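Local coordinates for uncharacterized protein BF1531 (Bacteroides fragilis, PDB 3SLR) that is of uncharacterised function but binds magnesium in a phosphatase-like domain and may hydrolyse ester bonds, at residues A[86-91]-A[193-198]; A[319-322]-A[327-330]; A[355-360]-A[364-369]. All coordinates share one frame; numbering follows the deposited sequence.

Contact 1: residues A[86-91]-A[193-198]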
ATOM      1  N   THR A  86      14.325  -2.595 -11.957  1.00 11.29           N
ATOM      2  CA  THR A  86      14.345  -3.717 -12.889  1.00 10.20           C
ATOM      3  C   THR A  86      15.087  -3.326 -14.159  1.00 13.15           C
ATOM      4  O   THR A  86      15.829  -4.121 -14.734  1.00 12.54           O
ATOM      5  CB  THR A  86      12.927  -4.159 -13.264  1.00 12.50           C
ATOM      6  OG1 THR A  86      12.213  -4.480 -12.071  1.00 14.33           O
ATOM      7  CG2 THR A  86      12.962  -5.382 -14.193  1.00 13.00           C
ATOM      8  N   HIS A  87      14.878  -2.089 -14.598  1.00 13.37           N
ATOM      9  CA  HIS A  87      15.473  -1.604 -15.833  1.00 13.85           C
ATOM     10  C   HIS A  87      16.996  -1.725 -15.855  1.00 13.50           C
ATOM     11  O   HIS A  87      17.585  -2.141 -16.859  1.00 13.86           O
ATOM     12  CB  HIS A  87      15.048  -0.148 -16.083  1.00 13.70           C
ATOM     13  CG  HIS A  87      15.219   0.287 -17.504  1.00 16.27           C
ATOM     14  ND1 HIS A  87      14.176   0.298 -18.407  1.00 15.56           N
ATOM     15  CD2 HIS A  87      16.320   0.674 -18.193  1.00 15.59           C
ATOM     16  CE1 HIS A  87      14.623   0.696 -19.586  1.00 18.43           C
ATOM     17  NE2 HIS A  87      15.919   0.938 -19.482  1.00 17.42           N
ATOM     18  N   LYS A  88      17.634  -1.345 -14.758  1.00 12.65           N
ATOM     19  CA  LYS A  88      19.091  -1.375 -14.682  1.00 13.49           C
ATOM     20  C   LYS A  88      19.604  -2.803 -14.494  1.00 14.01           C
ATOM     21  O   LYS A  88      20.683  -3.150 -14.992  1.00 13.82           O
ATOM     22  CB  LYS A  88      19.605  -0.441 -13.575  1.00 14.33           C
ATOM     23  CG  LYS A  88      19.335   1.043 -13.863  1.00 13.97           C
ATOM     24  CD  LYS A  88      20.127   1.538 -15.088  1.00 18.03           C
ATOM     25  CE  LYS A  88      19.712   2.964 -15.475  1.00 17.37           C
ATOM     26  NZ  LYS A  88      20.573   3.516 -16.579  1.00 20.27           N
ATOM     27  N   LEU A  89      18.824  -3.633 -13.808  1.00 13.53           N
ATOM     28  CA  LEU A  89      19.182  -5.040 -13.631  1.00 11.80           C
ATOM     29  C   LEU A  89      19.093  -5.763 -14.980  1.00 13.94           C
ATOM     30  O   LEU A  89      19.898  -6.643 -15.275  1.00 14.52           O
ATOM     31  CB  LEU A  89      18.267  -5.717 -12.598  1.00 14.56           C
ATOM     32  CG  LEU A  89      18.613  -7.174 -12.233  1.00 15.44           C
ATOM     33  CD1 LEU A  89      19.934  -7.244 -11.471  1.00 16.98           C
ATOM     34  CD2 LEU A  89      17.498  -7.817 -11.425  1.00 17.19           C
ATOM     35  N   LEU A  90      18.102  -5.382 -15.786  1.00 12.54           N
ATOM     36  CA  LEU A  90      17.936  -5.910 -17.139  1.00 13.78           C
ATOM     37  C   LEU A  90      19.184  -5.618 -17.964  1.00 15.89           C
ATOM     38  O   LEU A  90      19.690  -6.490 -18.676  1.00 13.42           O
ATOM     39  CB  LEU A  90      16.714  -5.265 -17.804  1.00 15.11           C
ATOM     40  CG  LEU A  90      16.260  -5.820 -19.153  1.00 16.37           C
ATOM     41  CD1 LEU A  90      15.691  -7.198 -18.965  1.00 18.63           C
ATOM     42  CD2 LEU A  90      15.203  -4.889 -19.769  1.00 16.99           C
ATOM     43  N   GLU A  91      19.700  -4.392 -17.863  1.00 12.34           N
ATOM     44  CA  GLU A  91      20.935  -4.061 -18.562  1.00 13.99           C
ATOM     45  C   GLU A  91      22.109  -4.893 -18.049  1.00 13.80           C
ATOM     46  O   GLU A  91      22.895  -5.429 -18.836  1.00 15.46           O
ATOM     47  CB  GLU A  91      21.253  -2.571 -18.465  1.00 12.58           C
ATOM     48  CG  GLU A  91      22.622  -2.263 -19.061  1.00 15.88           C
ATOM     49  CD  GLU A  91      22.866  -0.788 -19.296  1.00 19.32           C
ATOM     50  OE1 GLU A  91      22.537   0.019 -18.412  1.00 19.30           O
ATOM     51  OE2 GLU A  91      23.404  -0.442 -20.365  1.00 21.48           O
ATOM     52  N   ASN A 193      16.016  11.125 -21.339  1.00 19.75           N
ATOM     53  CA  ASN A 193      16.628  12.443 -21.193  1.00 19.91           C
ATOM     54  C   ASN A 193      17.030  12.836 -19.771  1.00 20.21           C
ATOM     55  O   ASN A 193      17.731  13.835 -19.576  1.00 20.32           O
ATOM     56  CB  ASN A 193      15.698  13.500 -21.785  1.00 23.16           C
ATOM     57  CG  ASN A 193      15.503  13.318 -23.274  1.00 25.72           C
ATOM     58  OD1 ASN A 193      14.375  13.228 -23.761  1.00 33.63           O
ATOM     59  ND2 ASN A 193      16.610  13.243 -24.005  1.00 26.04           N
ATOM     60  N   THR A 194      16.601  12.061 -18.778  1.00 21.84           N
ATOM     61  CA  THR A 194      16.820  12.463 -17.390  1.00 19.83           C
ATOM     62  C   THR A 194      17.259  11.341 -16.452  1.00 18.85           C
ATOM     63  O   THR A 194      17.667  11.611 -15.319  1.00 18.32           O
ATOM     64  CB  THR A 194      15.564  13.093 -16.780  1.00 20.83           C
ATOM     65  OG1 THR A 194      14.561  12.086 -16.585  1.00 20.94           O
ATOM     66  CG2 THR A 194      15.023  14.206 -17.675  1.00 21.36           C
ATOM     67  N   GLU A 195      17.158  10.099 -16.916  1.00 18.08           N
ATOM     68  CA  GLU A 195      17.450   8.933 -16.079  1.00 16.99           C
ATOM     69  C   GLU A 195      16.397   8.731 -14.977  1.00 17.10           C
ATOM     70  O   GLU A 195      16.569   7.909 -14.075  1.00 16.39           O
ATOM     71  CB  GLU A 195      18.854   9.021 -15.481  1.00 20.28           C
ATOM     72  CG  GLU A 195      19.932   8.398 -16.335  1.00 20.99           C
ATOM     73  CD  GLU A 195      19.843   6.882 -16.344  1.00 27.08           C
ATOM     74  OE1 GLU A 195      19.768   6.282 -15.250  1.00 26.96           O
ATOM     75  OE2 GLU A 195      19.838   6.288 -17.442  1.00 26.51           O
ATOM     76  N   ILE A 196      15.293   9.465 -15.065  1.00 14.09           N
ATOM     77  CA  ILE A 196      14.189   9.250 -14.132  1.00 15.64           C
ATOM     78  C   ILE A 196      13.317   8.103 -14.641  1.00 17.40           C
ATOM     79  O   ILE A 196      12.828   8.152 -15.766  1.00 18.23           O
ATOM     80  CB  ILE A 196      13.335  10.517 -13.959  1.00 17.93           C
ATOM     81  CG1 ILE A 196      14.199  11.674 -13.450  1.00 19.74           C
ATOM     82  CG2 ILE A 196      12.165  10.257 -13.000  1.00 19.91           C
ATOM     83  CD1 ILE A 196      13.440  12.979 -13.292  1.00 22.69           C
ATOM     84  N   ILE A 197      13.128   7.082 -13.806  1.00 16.66           N
ATOM     85  CA  ILE A 197      12.517   5.827 -14.245  1.00 18.71           C
ATOM     86  C   ILE A 197      11.035   5.743 -13.909  1.00 17.30           C
ATOM     87  O   ILE A 197      10.320   4.902 -14.449  1.00 14.75           O
ATOM     88  CB  ILE A 197      13.261   4.593 -13.653  1.00 16.26           C
ATOM     89  CG1 ILE A 197      13.003   3.344 -14.509  1.00 21.02           C
ATOM     90  CG2 ILE A 197      12.892   4.363 -12.200  1.00 19.40           C
ATOM     91  CD1 ILE A 197      13.960   3.233 -15.672  1.00 20.26           C
ATOM     92  N   LEU A 198      10.571   6.613 -13.018  1.00 18.58           N
ATOM     93  CA  LEU A 198       9.149   6.653 -12.680  1.00 17.05           C
ATOM     94  C   LEU A 198       8.470   7.847 -13.343  1.00 18.79           C
ATOM     95  O   LEU A 198       9.025   8.939 -13.382  1.00 18.92           O
ATOM     96  CB  LEU A 198       8.955   6.742 -11.162  1.00 17.53           C
ATOM     97  CG  LEU A 198       9.405   5.525 -10.346  1.00 17.49           C
ATOM     98  CD1 LEU A 198       9.439   5.858  -8.853  1.00 19.66           C
ATOM     99  CD2 LEU A 198       8.497   4.341 -10.612  1.00 18.86           C
TER

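Contact 2: residues A[319-322]-A[327-330]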
ATOM      1  N   THR A 319     -19.444   6.777  19.413  1.00 19.20           N
ATOM      2  CA  THR A 319     -19.871   5.669  20.256  1.00 18.82           C
ATOM      3  C   THR A 319     -18.991   4.447  20.010  1.00 19.32           C
ATOM      4  O   THR A 319     -18.492   3.819  20.947  1.00 19.05           O
ATOM      5  CB  THR A 319     -21.359   5.329  20.026  1.00 23.02           C
ATOM      6  OG1 THR A 319     -22.162   6.436  20.450  1.00 21.21           O
ATOM      7  CG2 THR A 319     -21.752   4.093  20.816  1.00 21.10           C
ATOM      8  N   ILE A 320     -18.791   4.123  18.738  1.00 18.26           N
ATOM      9  CA  ILE A 320     -17.919   3.024  18.362  1.00 17.73           C
ATOM     10  C   ILE A 320     -16.488   3.223  18.887  1.00 19.05           C
ATOM     11  O   ILE A 320     -15.907   2.314  19.485  1.00 21.26           O
ATOM     12  CB  ILE A 320     -17.907   2.839  16.834  1.00 18.39           C
ATOM     13  CG1 ILE A 320     -19.270   2.314  16.370  1.00 23.29           C
ATOM     14  CG2 ILE A 320     -16.780   1.891  16.437  1.00 18.96           C
ATOM     15  CD1 ILE A 320     -19.508   2.442  14.887  1.00 18.63           C
ATOM     16  N   GLN A 321     -15.932   4.411  18.670  1.00 16.77           N
ATOM     17  CA  GLN A 321     -14.570   4.720  19.110  1.00 19.25           C
ATOM     18  C   GLN A 321     -14.431   4.530  20.614  1.00 22.37           C
ATOM     19  O   GLN A 321     -13.449   3.964  21.098  1.00 20.72           O
ATOM     20  CB  GLN A 321     -14.197   6.153  18.718  1.00 19.95           C
ATOM     21  CG  GLN A 321     -12.750   6.552  18.995  1.00 18.51           C
ATOM     22  CD  GLN A 321     -12.506   7.002  20.435  1.00 22.84           C
ATOM     23  OE1 GLN A 321     -13.419   7.442  21.133  1.00 23.87           O
ATOM     24  NE2 GLN A 321     -11.266   6.876  20.882  1.00 26.00           N
ATOM     25  N   ARG A 322     -15.437   4.982  21.350  1.00 19.29           N
ATOM     26  CA  ARG A 322     -15.381   4.917  22.801  1.00 21.49           C
ATOM     27  C   ARG A 322     -15.459   3.478  23.268  1.00 22.15           C
ATOM     28  O   ARG A 322     -14.817   3.105  24.248  1.00 23.98           O
ATOM     29  CB  ARG A 322     -16.487   5.777  23.405  1.00 21.71           C
ATOM     30  CG  ARG A 322     -16.229   7.257  23.173  1.00 27.32           C
ATOM     31  CD  ARG A 322     -17.469   8.112  23.326  1.00 26.96           C
ATOM     32  NE  ARG A 322     -17.197   9.500  22.946  1.00 26.67           N
ATOM     33  CZ  ARG A 322     -18.063  10.498  23.101  1.00 27.70           C
ATOM     34  NH1 ARG A 322     -19.251  10.266  23.638  1.00 26.96           N
ATOM     35  NH2 ARG A 322     -17.737  11.729  22.728  1.00 27.23           N
ATOM     36  N   GLY A 327      -7.819   5.026  18.469  1.00 17.55           N
ATOM     37  CA  GLY A 327      -7.870   6.384  17.972  1.00 20.03           C
ATOM     38  C   GLY A 327      -8.746   6.532  16.754  1.00 19.50           C
ATOM     39  O   GLY A 327      -8.821   5.619  15.924  1.00 20.13           O
ATOM     40  N   PHE A 328      -9.400   7.681  16.631  1.00 17.40           N
ATOM     41  CA  PHE A 328     -10.147   7.991  15.423  1.00 16.10           C
ATOM     42  C   PHE A 328      -9.236   7.870  14.213  1.00 18.83           C
ATOM     43  O   PHE A 328      -9.662   7.427  13.150  1.00 18.05           O
ATOM     44  CB  PHE A 328     -10.782   9.389  15.488  1.00 18.54           C
ATOM     45  CG  PHE A 328     -11.946   9.486  16.442  1.00 16.77           C
ATOM     46  CD1 PHE A 328     -13.155   8.867  16.157  1.00 16.28           C
ATOM     47  CD2 PHE A 328     -11.827  10.191  17.627  1.00 16.85           C
ATOM     48  CE1 PHE A 328     -14.227   8.947  17.042  1.00 17.75           C
ATOM     49  CE2 PHE A 328     -12.887  10.273  18.514  1.00 18.74           C
ATOM     50  CZ  PHE A 328     -14.089   9.661  18.226  1.00 21.68           C
ATOM     51  N   ASP A 329      -7.970   8.255  14.386  1.00 17.41           N
ATOM     52  CA  ASP A 329      -7.004   8.192  13.302  1.00 18.02           C
ATOM     53  C   ASP A 329      -6.535   6.766  12.984  1.00 17.81           C
ATOM     54  O   ASP A 329      -5.692   6.573  12.108  1.00 19.16           O
ATOM     55  CB  ASP A 329      -5.825   9.143  13.549  1.00 20.59           C
ATOM     56  CG  ASP A 329      -5.106   8.877  14.865  1.00 25.47           C
ATOM     57  OD1 ASP A 329      -5.728   8.384  15.827  1.00 22.29           O
ATOM     58  OD2 ASP A 329      -3.900   9.190  14.945  1.00 31.85           O
ATOM     59  N   SER A 330      -7.100   5.773  13.669  1.00 17.02           N
ATOM     60  CA  SER A 330      -6.831   4.381  13.332  1.00 19.94           C
ATOM     61  C   SER A 330      -8.033   3.759  12.629  1.00 15.63           C
ATOM     62  O   SER A 330      -8.078   2.543  12.426  1.00 17.65           O
ATOM     63  CB  SER A 330      -6.464   3.565  14.573  1.00 20.59           C
ATOM     64  OG  SER A 330      -7.618   3.204  15.320  1.00 23.37           O
TER

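Contact 3: residues A[355-360]-A[364-369]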
ATOM      1  N   GLU A 355     -13.115   8.013  -0.846  1.00 19.51           N
ATOM      2  CA  GLU A 355     -14.078   8.518  -1.817  1.00 19.10           C
ATOM      3  C   GLU A 355     -14.460   7.382  -2.766  1.00 18.84           C
ATOM      4  O   GLU A 355     -13.989   7.322  -3.905  1.00 19.78           O
ATOM      5  CB  GLU A 355     -13.467   9.697  -2.584  1.00 23.06           C
ATOM      6  CG  GLU A 355     -14.383  10.373  -3.592  1.00 27.28           C
ATOM      7  CD  GLU A 355     -15.605  11.002  -2.944  1.00 26.84           C
ATOM      8  OE1 GLU A 355     -15.534  11.384  -1.762  1.00 33.84           O
ATOM      9  OE2 GLU A 355     -16.642  11.113  -3.619  1.00 27.92           O
ATOM     10  N   LEU A 356     -15.302   6.473  -2.285  1.00 17.02           N
ATOM     11  CA  LEU A 356     -15.730   5.331  -3.090  1.00 19.61           C
ATOM     12  C   LEU A 356     -16.355   5.791  -4.401  1.00 22.54           C
ATOM     13  O   LEU A 356     -17.117   6.762  -4.425  1.00 20.91           O
ATOM     14  CB  LEU A 356     -16.754   4.494  -2.328  1.00 19.50           C
ATOM     15  CG  LEU A 356     -16.278   3.630  -1.161  1.00 20.40           C
ATOM     16  CD1 LEU A 356     -17.481   3.015  -0.469  1.00 18.42           C
ATOM     17  CD2 LEU A 356     -15.332   2.539  -1.642  1.00 17.97           C
ATOM     18  N   PRO A 357     -16.039   5.089  -5.501  1.00 20.00           N
ATOM     19  CA  PRO A 357     -16.671   5.387  -6.788  1.00 21.58           C
ATOM     20  C   PRO A 357     -18.141   4.987  -6.748  1.00 23.69           C
ATOM     21  O   PRO A 357     -18.548   4.236  -5.865  1.00 22.07           O
ATOM     22  CB  PRO A 357     -15.908   4.484  -7.763  1.00 20.86           C
ATOM     23  CG  PRO A 357     -15.482   3.311  -6.922  1.00 20.28           C
ATOM     24  CD  PRO A 357     -15.137   3.923  -5.575  1.00 19.95           C
ATOM     25  N   GLU A 358     -18.932   5.480  -7.692  1.00 23.15           N
ATOM     26  CA  GLU A 358     -20.363   5.214  -7.668  1.00 28.03           C
ATOM     27  C   GLU A 358     -20.725   3.753  -7.967  1.00 24.77           C
ATOM     28  O   GLU A 358     -21.683   3.206  -7.405  1.00 24.32           O
ATOM     29  CB  GLU A 358     -21.097   6.180  -8.599  1.00 30.52           C
ATOM     30  CG  GLU A 358     -22.311   6.821  -7.944  1.00 41.23           C
ATOM     31  CD  GLU A 358     -22.547   8.247  -8.406  1.00 42.31           C
ATOM     32  OE1 GLU A 358     -21.600   8.879  -8.930  1.00 42.03           O
ATOM     33  OE2 GLU A 358     -23.688   8.733  -8.244  1.00 45.37           O
ATOM     34  N   ASP A 359     -19.955   3.108  -8.835  1.00 21.56           N
ATOM     35  CA  ASP A 359     -20.250   1.733  -9.214  1.00 20.79           C
ATOM     36  C   ASP A 359     -19.601   0.741  -8.246  1.00 21.08           C
ATOM     37  O   ASP A 359     -18.378   0.723  -8.101  1.00 18.63           O
ATOM     38  CB  ASP A 359     -19.743   1.489 -10.636  1.00 23.79           C
ATOM     39  CG  ASP A 359     -20.250   0.192 -11.231  1.00 26.52           C
ATOM     40  OD1 ASP A 359     -20.548  -0.758 -10.474  1.00 26.41           O
ATOM     41  OD2 ASP A 359     -20.331   0.124 -12.478  1.00 33.56           O
ATOM     42  N   PRO A 360     -20.415  -0.079  -7.568  1.00 20.05           N
ATOM     43  CA  PRO A 360     -19.871  -1.053  -6.613  1.00 19.53           C
ATOM     44  C   PRO A 360     -18.871  -2.024  -7.240  1.00 20.07           C
ATOM     45  O   PRO A 360     -18.016  -2.567  -6.536  1.00 18.56           O
ATOM     46  CB  PRO A 360     -21.123  -1.796  -6.128  1.00 21.74           C
ATOM     47  CG  PRO A 360     -22.221  -0.807  -6.298  1.00 21.61           C
ATOM     48  CD  PRO A 360     -21.893  -0.093  -7.577  1.00 19.33           C
ATOM     49  N   LEU A 364     -13.533  -2.224  -5.039  1.00 16.16           N
ATOM     50  CA  LEU A 364     -12.367  -2.919  -4.525  1.00 15.74           C
ATOM     51  C   LEU A 364     -11.096  -2.436  -5.217  1.00 15.63           C
ATOM     52  O   LEU A 364     -10.097  -2.131  -4.556  1.00 13.75           O
ATOM     53  CB  LEU A 364     -12.548  -4.430  -4.649  1.00 19.06           C
ATOM     54  CG  LEU A 364     -11.661  -5.297  -3.759  1.00 20.26           C
ATOM     55  CD1 LEU A 364     -11.765  -4.857  -2.295  1.00 22.15           C
ATOM     56  CD2 LEU A 364     -12.046  -6.768  -3.912  1.00 18.76           C
ATOM     57  N   GLU A 365     -11.127  -2.340  -6.543  1.00 16.75           N
ATOM     58  CA  GLU A 365      -9.950  -1.869  -7.268  1.00 15.79           C
ATOM     59  C   GLU A 365      -9.568  -0.461  -6.818  1.00 16.19           C
ATOM     60  O   GLU A 365      -8.386  -0.128  -6.732  1.00 15.07           O
ATOM     61  CB  GLU A 365     -10.178  -1.914  -8.778  1.00 15.52           C
ATOM     62  CG  GLU A 365     -10.132  -3.329  -9.386  1.00 16.66           C
ATOM     63  CD  GLU A 365      -8.709  -3.891  -9.470  1.00 14.67           C
ATOM     64  OE1 GLU A 365      -7.730  -3.107  -9.405  1.00 17.21           O
ATOM     65  OE2 GLU A 365      -8.568  -5.124  -9.584  1.00 16.55           O
ATOM     66  N   TYR A 366     -10.569   0.363  -6.515  1.00 14.24           N
ATOM     67  CA  TYR A 366     -10.299   1.689  -5.971  1.00 18.23           C
ATOM     68  C   TYR A 366      -9.628   1.613  -4.590  1.00 15.13           C
ATOM     69  O   TYR A 366      -8.627   2.278  -4.345  1.00 14.11           O
ATOM     70  CB  TYR A 366     -11.574   2.539  -5.897  1.00 17.37           C
ATOM     71  CG  TYR A 366     -11.379   3.767  -5.051  1.00 16.80           C
ATOM     72  CD1 TYR A 366     -10.610   4.827  -5.508  1.00 17.09           C
ATOM     73  CD2 TYR A 366     -11.941   3.853  -3.777  1.00 16.85           C
ATOM     74  CE1 TYR A 366     -10.403   5.965  -4.722  1.00 20.45           C
ATOM     75  CE2 TYR A 366     -11.745   4.981  -2.994  1.00 18.07           C
ATOM     76  CZ  TYR A 366     -10.981   6.026  -3.474  1.00 20.20           C
ATOM     77  OH  TYR A 366     -10.791   7.140  -2.677  1.00 21.14           O
ATOM     78  N   LEU A 367     -10.171   0.787  -3.701  1.00 16.29           N
ATOM     79  CA  LEU A 367      -9.587   0.626  -2.374  1.00 16.59           C
ATOM     80  C   LEU A 367      -8.140   0.139  -2.460  1.00 16.68           C
ATOM     81  O   LEU A 367      -7.292   0.522  -1.650  1.00 15.71           O
ATOM     82  CB  LEU A 367     -10.435  -0.303  -1.510  1.00 14.26           C
ATOM     83  CG  LEU A 367     -11.825   0.229  -1.165  1.00 14.92           C
ATOM     84  CD1 LEU A 367     -12.656  -0.856  -0.489  1.00 15.05           C
ATOM     85  CD2 LEU A 367     -11.734   1.488  -0.273  1.00 16.66           C
ATOM     86  N   TYR A 368      -7.849  -0.681  -3.463  1.00 14.11           N
ATOM     87  CA  TYR A 368      -6.479  -1.132  -3.673  1.00 15.24           C
ATOM     88  C   TYR A 368      -5.503   0.027  -3.873  1.00 16.09           C
ATOM     89  O   TYR A 368      -4.339  -0.095  -3.505  1.00 17.22           O
ATOM     90  CB  TYR A 368      -6.381  -2.078  -4.876  1.00 14.78           C
ATOM     91  CG  TYR A 368      -7.005  -3.450  -4.724  1.00 13.19           C
ATOM     92  CD1 TYR A 368      -7.328  -3.982  -3.481  1.00 13.83           C
ATOM     93  CD2 TYR A 368      -7.237  -4.241  -5.858  1.00 13.81           C
ATOM     94  CE1 TYR A 368      -7.910  -5.265  -3.372  1.00 14.61           C
ATOM     95  CE2 TYR A 368      -7.799  -5.505  -5.754  1.00 14.83           C
ATOM     96  CZ  TYR A 368      -8.120  -6.018  -4.511  1.00 15.66           C
ATOM     97  OH  TYR A 368      -8.687  -7.284  -4.427  1.00 18.16           O
ATOM     98  N   THR A 369      -5.964   1.135  -4.468  1.00 13.21           N
ATOM     99  CA  THR A 369      -5.090   2.278  -4.757  1.00 14.57           C
ATOM    100  C   THR A 369      -4.710   3.068  -3.511  1.00 15.09           C
ATOM    101  O   THR A 369      -3.784   3.881  -3.546  1.00 17.13           O
ATOM    102  CB  THR A 369      -5.731   3.289  -5.761  1.00 16.96           C
ATOM    103  OG1 THR A 369      -6.766   4.029  -5.110  1.00 16.03           O
ATOM    104  CG2 THR A 369      -6.316   2.581  -7.002  1.00 17.17           C
TER
HETATM  105  O   HOH W   1     -15.540  -3.938  -6.246  1.00 16.09           O

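Contact 1: residues A[86-91]-A[193-198]
Glu195, at positive phi just past the end of its helix, meets Lys88 with both carboxylate oxygens: Lys88 NZ forms a salt bridge to Glu195 OE2 at 3.0 Å, on the syn side and 18° out of the carboxylate plane, with a second, weak bond of 3.2 Å from Lys88 NZ to Glu195 OE1. Both side chains bend at chi2, which brings their charged groups together although neither CB points at the other segment. Each end has further partners. Tyr58 OH hydrogen-bonds Glu195 OE1, and Tyr191 OH hydrogen-bonds Lys88 NZ, so both charged ends have a second polar partner. Here helix 86-94, which follows strand 79-83 of the parallel five-stranded sheet in the SGNH-hydrolase-like N-terminal domain, meets the chain leaving helix 188-194. At that exit Thr194 OG1 accepts from Ile196 N at 3.1 Å in an ST turn. Beside the charges lies an apolar touch: Ile197 CD1 comes obliquely to the His87 ring, 3.6 Å from His87 CB and 3.7 Å from His87 CG. Ile197 also touches Phe83 of strand 79-83, while the His87 ring meets those of Tyr191 and Phe186.

Contact 2: residues A[319-322]-A[327-330]
Gln321 lays its aliphatic stem flat over the ring of Phe328, and most of this contact is that one meeting. Gln321 CG sits above the middle of the ring, 3.5 Å from the centroid and 14° off the normal, a clear CH-pi contact, while Gln321 CB closes on Phe328 CE1 at 3.3 Å. With CG anti to the backbone N (chi1 -174°) the glutamine stem leaves the helix toward the ring; the bend at chi2 then carries the amide across the Phe328 CZ and CE2 side, its plane turned 32° from that of the ring. The packing is much thinner at the amide's far end, where Gln321 NE2 comes no nearer than 4.5 Å to Gly327 CA; this nitrogen hydrogen-bonds Ile326 O. Thr319 and Arg322, also on this part of the helix, are exposed and do not touch the other segment. The pair spans the turn between helix 313-324 and strand 331-334, an edge strand of the HAD-like parallel sheet. Just before that strand, Gly327 O accepts from both Ser330 N and Ser330 OG, each at 2.8 Å, holding the short 3-10 segment. Val348, Val351 and Ile317 also pack against Phe328. Across the two segments there is no hydrogen bond, so cohesion here comes from dispersion and CH-pi contact, while the glutamine's polar end is tied to the intervening turn.

Contact 3: residues A[355-360]-A[364-369]
Tyr366 stands against the backbone of Glu355 and the ring of Pro357, joining helix 363-368 to the loop that precedes it, in the HAD-like phosphatase part of the chain. Glu355 O lies over one face of the tyrosine ring, 3.3 Å from Tyr366 CZ, and Pro357 CD approaches the same ring obliquely, 3.7 Å from Tyr366 CD2. At the far end of the ring the phenol oxygen takes a weak, bent hydrogen bond from Glu355 N (3.1 Å to Tyr366 OH, angle 126°). Next to this, Leu356 turns its CD2 methyl to Leu367 CD2 at 4.0 Å, extending the apolar patch. A chi1 of 167° swings the Tyr366 ring away from its own backbone N and out from the helix to the loop. Farther out, salt bridges from Glu355 to Arg345 and Arg341 link the loop to helix 338-347, and Phe261 and Trp264 of helix 255-270 cover Leu367. The Leu356 side chain lies about 5 Å from that of Asp336, a magnesium ligand, so this packing lies close to the metal site. At the start of the helix a water bridges the segments, donating to Pro360 O at 2.8 Å and accepting from Leu364 N at 2.9 Å.

How the contacts relate
From the N terminus, contact 1 comes first and closes the longest loop: 101 residues lie between its segments, and it ties helix 86-94 to the chain leaving helix 188-194 within the N-terminal domain. Contacts 2 and 3 follow in series, each closing a short loop of a few residues; none of the three nests within or crosses another. Contact 2 ties helix 313-324 to the run into strand 331-334, and contact 3 ties the loop after helix 338-347 to helix 363-368. Contacts 1 and 2 lie on opposite sides of the chain's centre, their centres about 44 Å apart. Contact 3 is about 23 Å from contact 2, centre to centre, and comes closest to the magnesium site.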